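Local coordinates for protein NADP-dependent glyceraldehyde-3-phosphate dehydrogenase (Bacillus halodurans, PDB 3PRL) that probably oxidises glyceraldehyde 3-phosphate with NADP+ in a single non-phosphorylating step, at residues E151-N163 with L226-T238. Residues are numbered along the deposited sequence; the frame is centred on the assembly and turned at random.
Sequences EPLGVVLAISPFN and LVEHPGIDMITFT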
loop_
_atom_site.group_PDB
_atom_site.type_symbol
_atom_site.label_atom_id
_atom_site.label_comp_id
_atom_site.label_asym_id
_atom_site.label_seq_id
_atom_site.Cartn_x
_atom_site.Cartn_y
_atom_site.Cartn_z
ATOM N N GLU D 151 0.542 11.289 -12.474
ATOM C CA GLU D 151 0.954 12.345 -13.397
ATOM C C GLU D 151 0.564 13.697 -12.798
ATOM O O GLU D 151 -0.539 13.827 -12.277
ATOM C CB GLU D 151 0.239 12.125 -14.741
ATOM C CG GLU D 151 0.282 13.274 -15.771
ATOM C CD GLU D 151 1.555 13.327 -16.613
ATOM O OE1 GLU D 151 2.646 13.009 -16.109
ATOM O OE2 GLU D 151 1.469 13.737 -17.786
ATOM N N PRO D 152 1.458 14.708 -12.861
ATOM C CA PRO D 152 1.038 16.060 -12.441
ATOM C C PRO D 152 -0.235 16.513 -13.163
ATOM O O PRO D 152 -0.509 16.065 -14.273
ATOM C CB PRO D 152 2.201 16.957 -12.880
ATOM C CG PRO D 152 3.183 16.070 -13.653
ATOM C CD PRO D 152 2.885 14.657 -13.231
ATOM N N LEU D 153 -1.013 17.389 -12.531
ATOM C CA LEU D 153 -2.191 17.946 -13.190
ATOM C C LEU D 153 -1.819 19.094 -14.157
ATOM O O LEU D 153 -2.476 19.261 -15.188
ATOM C CB LEU D 153 -3.231 18.417 -12.149
ATOM C CG LEU D 153 -3.760 17.454 -11.077
ATOM C CD1 LEU D 153 -4.218 18.233 -9.845
ATOM C CD2 LEU D 153 -4.913 16.561 -11.596
ATOM N N GLY D 154 -0.766 19.861 -13.843
ATOM C CA GLY D 154 -0.397 21.044 -14.646
ATOM C C GLY D 154 0.122 22.261 -13.874
ATOM O O GLY D 154 1.158 22.198 -13.227
ATOM N N VAL D 155 -0.583 23.383 -13.985
ATOM C CA VAL D 155 -0.273 24.576 -13.203
ATOM C C VAL D 155 -1.204 24.637 -11.999
ATOM O O VAL D 155 -2.434 24.607 -12.153
ATOM C CB VAL D 155 -0.400 25.881 -14.054
ATOM C CG1 VAL D 155 -0.079 27.099 -13.211
ATOM C CG2 VAL D 155 0.538 25.839 -15.251
ATOM N N VAL D 156 -0.620 24.710 -10.807
ATOM C CA VAL D 156 -1.381 24.721 -9.548
ATOM C C VAL D 156 -1.418 26.116 -8.972
ATOM O O VAL D 156 -0.377 26.772 -8.847
ATOM C CB VAL D 156 -0.804 23.690 -8.501
ATOM C CG1 VAL D 156 -1.351 23.905 -7.091
ATOM C CG2 VAL D 156 -1.099 22.251 -8.950
ATOM N N LEU D 157 -2.623 26.577 -8.636
ATOM C CA LEU D 157 -2.787 27.868 -7.975
ATOM C C LEU D 157 -2.817 27.652 -6.478
ATOM O O LEU D 157 -3.691 26.947 -5.965
ATOM C CB LEU D 157 -4.064 28.587 -8.442
ATOM C CG LEU D 157 -4.292 29.941 -7.732
ATOM C CD1 LEU D 157 -3.406 31.021 -8.321
ATOM C CD2 LEU D 157 -5.744 30.362 -7.770
ATOM N N ALA D 158 -1.824 28.225 -5.805
ATOM C CA ALA D 158 -1.675 28.142 -4.361
ATOM C C ALA D 158 -1.958 29.510 -3.786
ATOM O O ALA D 158 -1.294 30.501 -4.148
ATOM C CB ALA D 158 -0.266 27.705 -3.983
ATOM N N ILE D 159 -2.951 29.557 -2.902
ATOM C CA ILE D 159 -3.379 30.800 -2.275
ATOM C C ILE D 159 -3.279 30.620 -0.771
ATOM O O ILE D 159 -4.023 29.842 -0.181
ATOM C CB ILE D 159 -4.830 31.179 -2.663
ATOM C CG1 ILE D 159 -5.126 30.809 -4.128
ATOM C CG2 ILE D 159 -5.102 32.688 -2.349
ATOM C CD1 ILE D 159 -6.642 30.650 -4.420
ATOM N N SER D 160 -2.349 31.338 -0.164
ATOM C CA SER D 160 -2.059 31.175 1.254
ATOM C C SER D 160 -2.543 32.358 2.123
ATOM O O SER D 160 -2.739 33.461 1.605
ATOM C CB SER D 160 -0.564 30.886 1.451
ATOM O OG SER D 160 0.235 31.989 1.066
ATOM N N PRO D 161 -2.730 32.123 3.446
ATOM C CA PRO D 161 -3.281 33.108 4.386
ATOM C C PRO D 161 -2.203 33.941 5.104
ATOM O O PRO D 161 -1.020 33.744 4.849
ATOM C CB PRO D 161 -4.000 32.219 5.395
ATOM C CG PRO D 161 -3.121 30.996 5.475
ATOM C CD PRO D 161 -2.334 30.892 4.163
ATOM N N PHE D 162 -2.620 34.869 5.977
ATOM C CA PHE D 162 -1.702 35.676 6.796
ATOM C C PHE D 162 -1.248 34.891 8.034
ATOM O O PHE D 162 -0.162 35.122 8.566
ATOM C CB PHE D 162 -2.358 37.012 7.210
ATOM C CG PHE D 162 -3.294 36.901 8.389
ATOM C CD1 PHE D 162 -2.795 36.896 9.698
ATOM C CD2 PHE D 162 -4.676 36.803 8.190
ATOM C CE1 PHE D 162 -3.655 36.776 10.805
ATOM C CE2 PHE D 162 -5.546 36.689 9.285
ATOM C CZ PHE D 162 -5.020 36.676 10.606
ATOM N N ASN D 163 -2.163 34.039 8.498
ATOM C CA ASN D 163 -2.016 32.948 9.457
ATOM C C ASN D 163 -0.578 32.437 9.554
ATOM O O ASN D 163 0.110 32.588 10.569
ATOM C CB ASN D 163 -2.886 31.784 8.887
ATOM C CG ASN D 163 -3.868 31.179 9.882
ATOM O OD1 ASN D 163 -4.516 30.165 9.568
ATOM N ND2 ASN D 163 -4.036 31.794 11.037
ATOM N N LEU D 226 -8.045 34.987 -11.516
ATOM C CA LEU D 226 -7.203 33.826 -11.261
ATOM C C LEU D 226 -8.047 32.565 -11.150
ATOM O O LEU D 226 -7.833 31.607 -11.879
ATOM C CB LEU D 226 -6.395 34.007 -9.980
ATOM C CG LEU D 226 -5.176 34.926 -9.984
ATOM C CD1 LEU D 226 -4.976 35.529 -8.599
ATOM C CD2 LEU D 226 -3.940 34.163 -10.417
ATOM N N VAL D 227 -9.016 32.594 -10.242
ATOM C CA VAL D 227 -9.846 31.445 -9.905
ATOM C C VAL D 227 -10.668 30.944 -11.096
ATOM O O VAL D 227 -10.990 29.754 -11.175
ATOM C CB VAL D 227 -10.704 31.767 -8.639
ATOM C CG1 VAL D 227 -12.099 31.195 -8.696
ATOM C CG2 VAL D 227 -9.980 31.298 -7.395
ATOM N N GLU D 228 -10.952 31.858 -12.026
ATOM C CA GLU D 228 -11.724 31.597 -13.238
ATOM C C GLU D 228 -10.884 31.244 -14.469
ATOM O O GLU D 228 -11.433 31.027 -15.537
ATOM C CB GLU D 228 -12.593 32.819 -13.571
ATOM C CG GLU D 228 -13.713 33.105 -12.575
ATOM C CD GLU D 228 -14.466 34.416 -12.848
ATOM O OE1 GLU D 228 -13.995 35.247 -13.661
ATOM O OE2 GLU D 228 -15.537 34.623 -12.228
ATOM N N HIS D 229 -9.563 31.199 -14.328
ATOM C CA HIS D 229 -8.665 31.067 -15.484
ATOM C C HIS D 229 -8.554 29.649 -16.045
ATOM O O HIS D 229 -8.103 28.744 -15.332
ATOM C CB HIS D 229 -7.262 31.569 -15.118
ATOM C CG HIS D 229 -6.523 32.170 -16.272
ATOM N ND1 HIS D 229 -5.879 31.409 -17.221
ATOM C CD2 HIS D 229 -6.321 33.460 -16.622
ATOM C CE1 HIS D 229 -5.319 32.203 -18.113
ATOM N NE2 HIS D 229 -5.573 33.455 -17.773
ATOM N N PRO D 230 -8.925 29.456 -17.338
ATOM C CA PRO D 230 -8.802 28.140 -17.969
ATOM C C PRO D 230 -7.395 27.531 -17.876
ATOM O O PRO D 230 -7.252 26.311 -17.984
ATOM C CB PRO D 230 -9.185 28.403 -19.437
ATOM C CG PRO D 230 -9.043 29.870 -19.625
ATOM C CD PRO D 230 -9.396 30.472 -18.301
ATOM N N GLY D 231 -6.379 28.369 -17.646
ATOM C CA GLY D 231 -4.989 27.906 -17.495
ATOM C C GLY D 231 -4.647 27.235 -16.175
ATOM O O GLY D 231 -3.545 26.718 -16.007
ATOM N N ILE D 232 -5.594 27.252 -15.237
ATOM C CA ILE D 232 -5.425 26.654 -13.913
ATOM C C ILE D 232 -6.075 25.272 -13.880
ATOM O O ILE D 232 -7.253 25.105 -14.257
ATOM C CB ILE D 232 -6.036 27.557 -12.801
ATOM C CG1 ILE D 232 -5.366 28.951 -12.771
ATOM C CG2 ILE D 232 -6.006 26.867 -11.429
ATOM C CD1 ILE D 232 -3.905 28.987 -12.303
ATOM N N ASP D 233 -5.297 24.282 -13.439
ATOM C CA ASP D 233 -5.725 22.899 -13.463
ATOM C C ASP D 233 -5.986 22.384 -12.057
ATOM O O ASP D 233 -6.388 21.251 -11.898
ATOM C CB ASP D 233 -4.666 22.038 -14.164
ATOM C CG ASP D 233 -4.250 22.618 -15.501
ATOM O OD1 ASP D 233 -5.008 22.452 -16.481
ATOM O OD2 ASP D 233 -3.175 23.267 -15.573
ATOM N N MET D 234 -5.740 23.220 -11.044
ATOM C CA MET D 234 -5.971 22.862 -9.646
ATOM C C MET D 234 -5.851 24.072 -8.724
ATOM O O MET D 234 -4.910 24.882 -8.867
ATOM C CB MET D 234 -4.969 21.773 -9.211
ATOM C CG MET D 234 -5.293 21.058 -7.897
ATOM S SD MET D 234 -4.420 21.680 -6.438
ATOM C CE MET D 234 -4.954 20.411 -5.292
ATOM N N ILE D 235 -6.784 24.179 -7.771
ATOM C CA ILE D 235 -6.727 25.216 -6.735
ATOM C C ILE D 235 -6.569 24.631 -5.331
ATOM O O ILE D 235 -7.308 23.732 -4.955
ATOM C CB ILE D 235 -7.993 26.165 -6.732
ATOM C CG1 ILE D 235 -8.250 26.759 -8.110
ATOM C CG2 ILE D 235 -7.859 27.286 -5.677
ATOM C CD1 ILE D 235 -7.171 27.625 -8.593
ATOM N N THR D 236 -5.609 25.157 -4.568
ATOM C CA THR D 236 -5.510 24.857 -3.132
ATOM C C THR D 236 -5.467 26.115 -2.265
ATOM O O THR D 236 -4.578 26.963 -2.393
ATOM C CB THR D 236 -4.337 23.927 -2.813
ATOM O OG1 THR D 236 -4.276 23.723 -1.403
ATOM C CG2 THR D 236 -3.006 24.500 -3.339
ATOM N N PHE D 237 -6.427 26.220 -1.357
ATOM C CA PHE D 237 -6.651 27.486 -0.680
ATOM C C PHE D 237 -6.869 27.312 0.806
ATOM O O PHE D 237 -7.637 26.442 1.255
ATOM C CB PHE D 237 -7.839 28.204 -1.345
ATOM C CG PHE D 237 -8.405 29.355 -0.551
ATOM C CD1 PHE D 237 -7.978 30.657 -0.786
ATOM C CD2 PHE D 237 -9.389 29.138 0.404
ATOM C CE1 PHE D 237 -8.517 31.735 -0.060
ATOM C CE2 PHE D 237 -9.924 30.195 1.135
ATOM C CZ PHE D 237 -9.492 31.496 0.895
ATOM N N THR D 238 -6.183 28.167 1.563
ATOM C CA THR D 238 -6.401 28.283 2.983
ATOM C C THR D 238 -6.804 29.720 3.273
ATOM O O THR D 238 -6.149 30.657 2.807
ATOM C CB THR D 238 -5.135 27.939 3.772
ATOM O OG1 THR D 238 -4.735 26.603 3.465
ATOM C CG2 THR D 238 -5.382 28.062 5.241
HETATM O O HOH W 1 -6.029 33.516 2.761
#
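Leu-157 and Ile-159 each lend both backbone N and O to the strand 234-238, a worked example of how parallel strands knit together. Leu-157 N reaches Met-234 O at 2.9 Å and Leu-157 O accepts from Thr-236 N at 3.0 Å; Ile-159 repeats the pattern with Thr-236 O and Thr-238 N. At the entry to the ladder a side chain takes over: Asp-233 OD2 accepts Val-155 N at 3.0 Å on the anti side of its carboxylate, while Asp-233 N donates to Val-155 O. Asp-233 gains this reach because CG stands beside its own backbone N (chi1 -50°). Replacing Asp-233 by alanine removes the carboxylate and would probably leave Val-155 N without its acceptor, although the backbone bond from Asp-233 N to Val-155 O could remain.

Apolar contacts flank the pair on both faces. On the face of Val-156 and Met-234, Met-234, bent at chi2 (-98°), brings SD to 3.8 Å from Val-156 CG1, and Leu-153 CD1 lies against its CG. On the face of Leu-157 and Ile-159, Leu-157 CD1 meets Leu-226 CD2 at 3.8 Å, the two side chains crossing at about a right angle and tying helix 223-227 to the sheet. Ile-159 CB presses on the edge of the Phe-237 ring at CD1 (3.7 Å).

Beyond the ladder, Pro-161 CG rests on Thr-238 CG2, and Thr-238 OG1 is hydrogen-bonded to Lys-172 NZ. With strand 182-186 on the far side of 151-163, these are parallel strands of the Rossmann-like cofactor domain of aldehyde dehydrogenases, and their C-terminal ends lead to the NADP+ site, which includes Ser-160 and Phe-162.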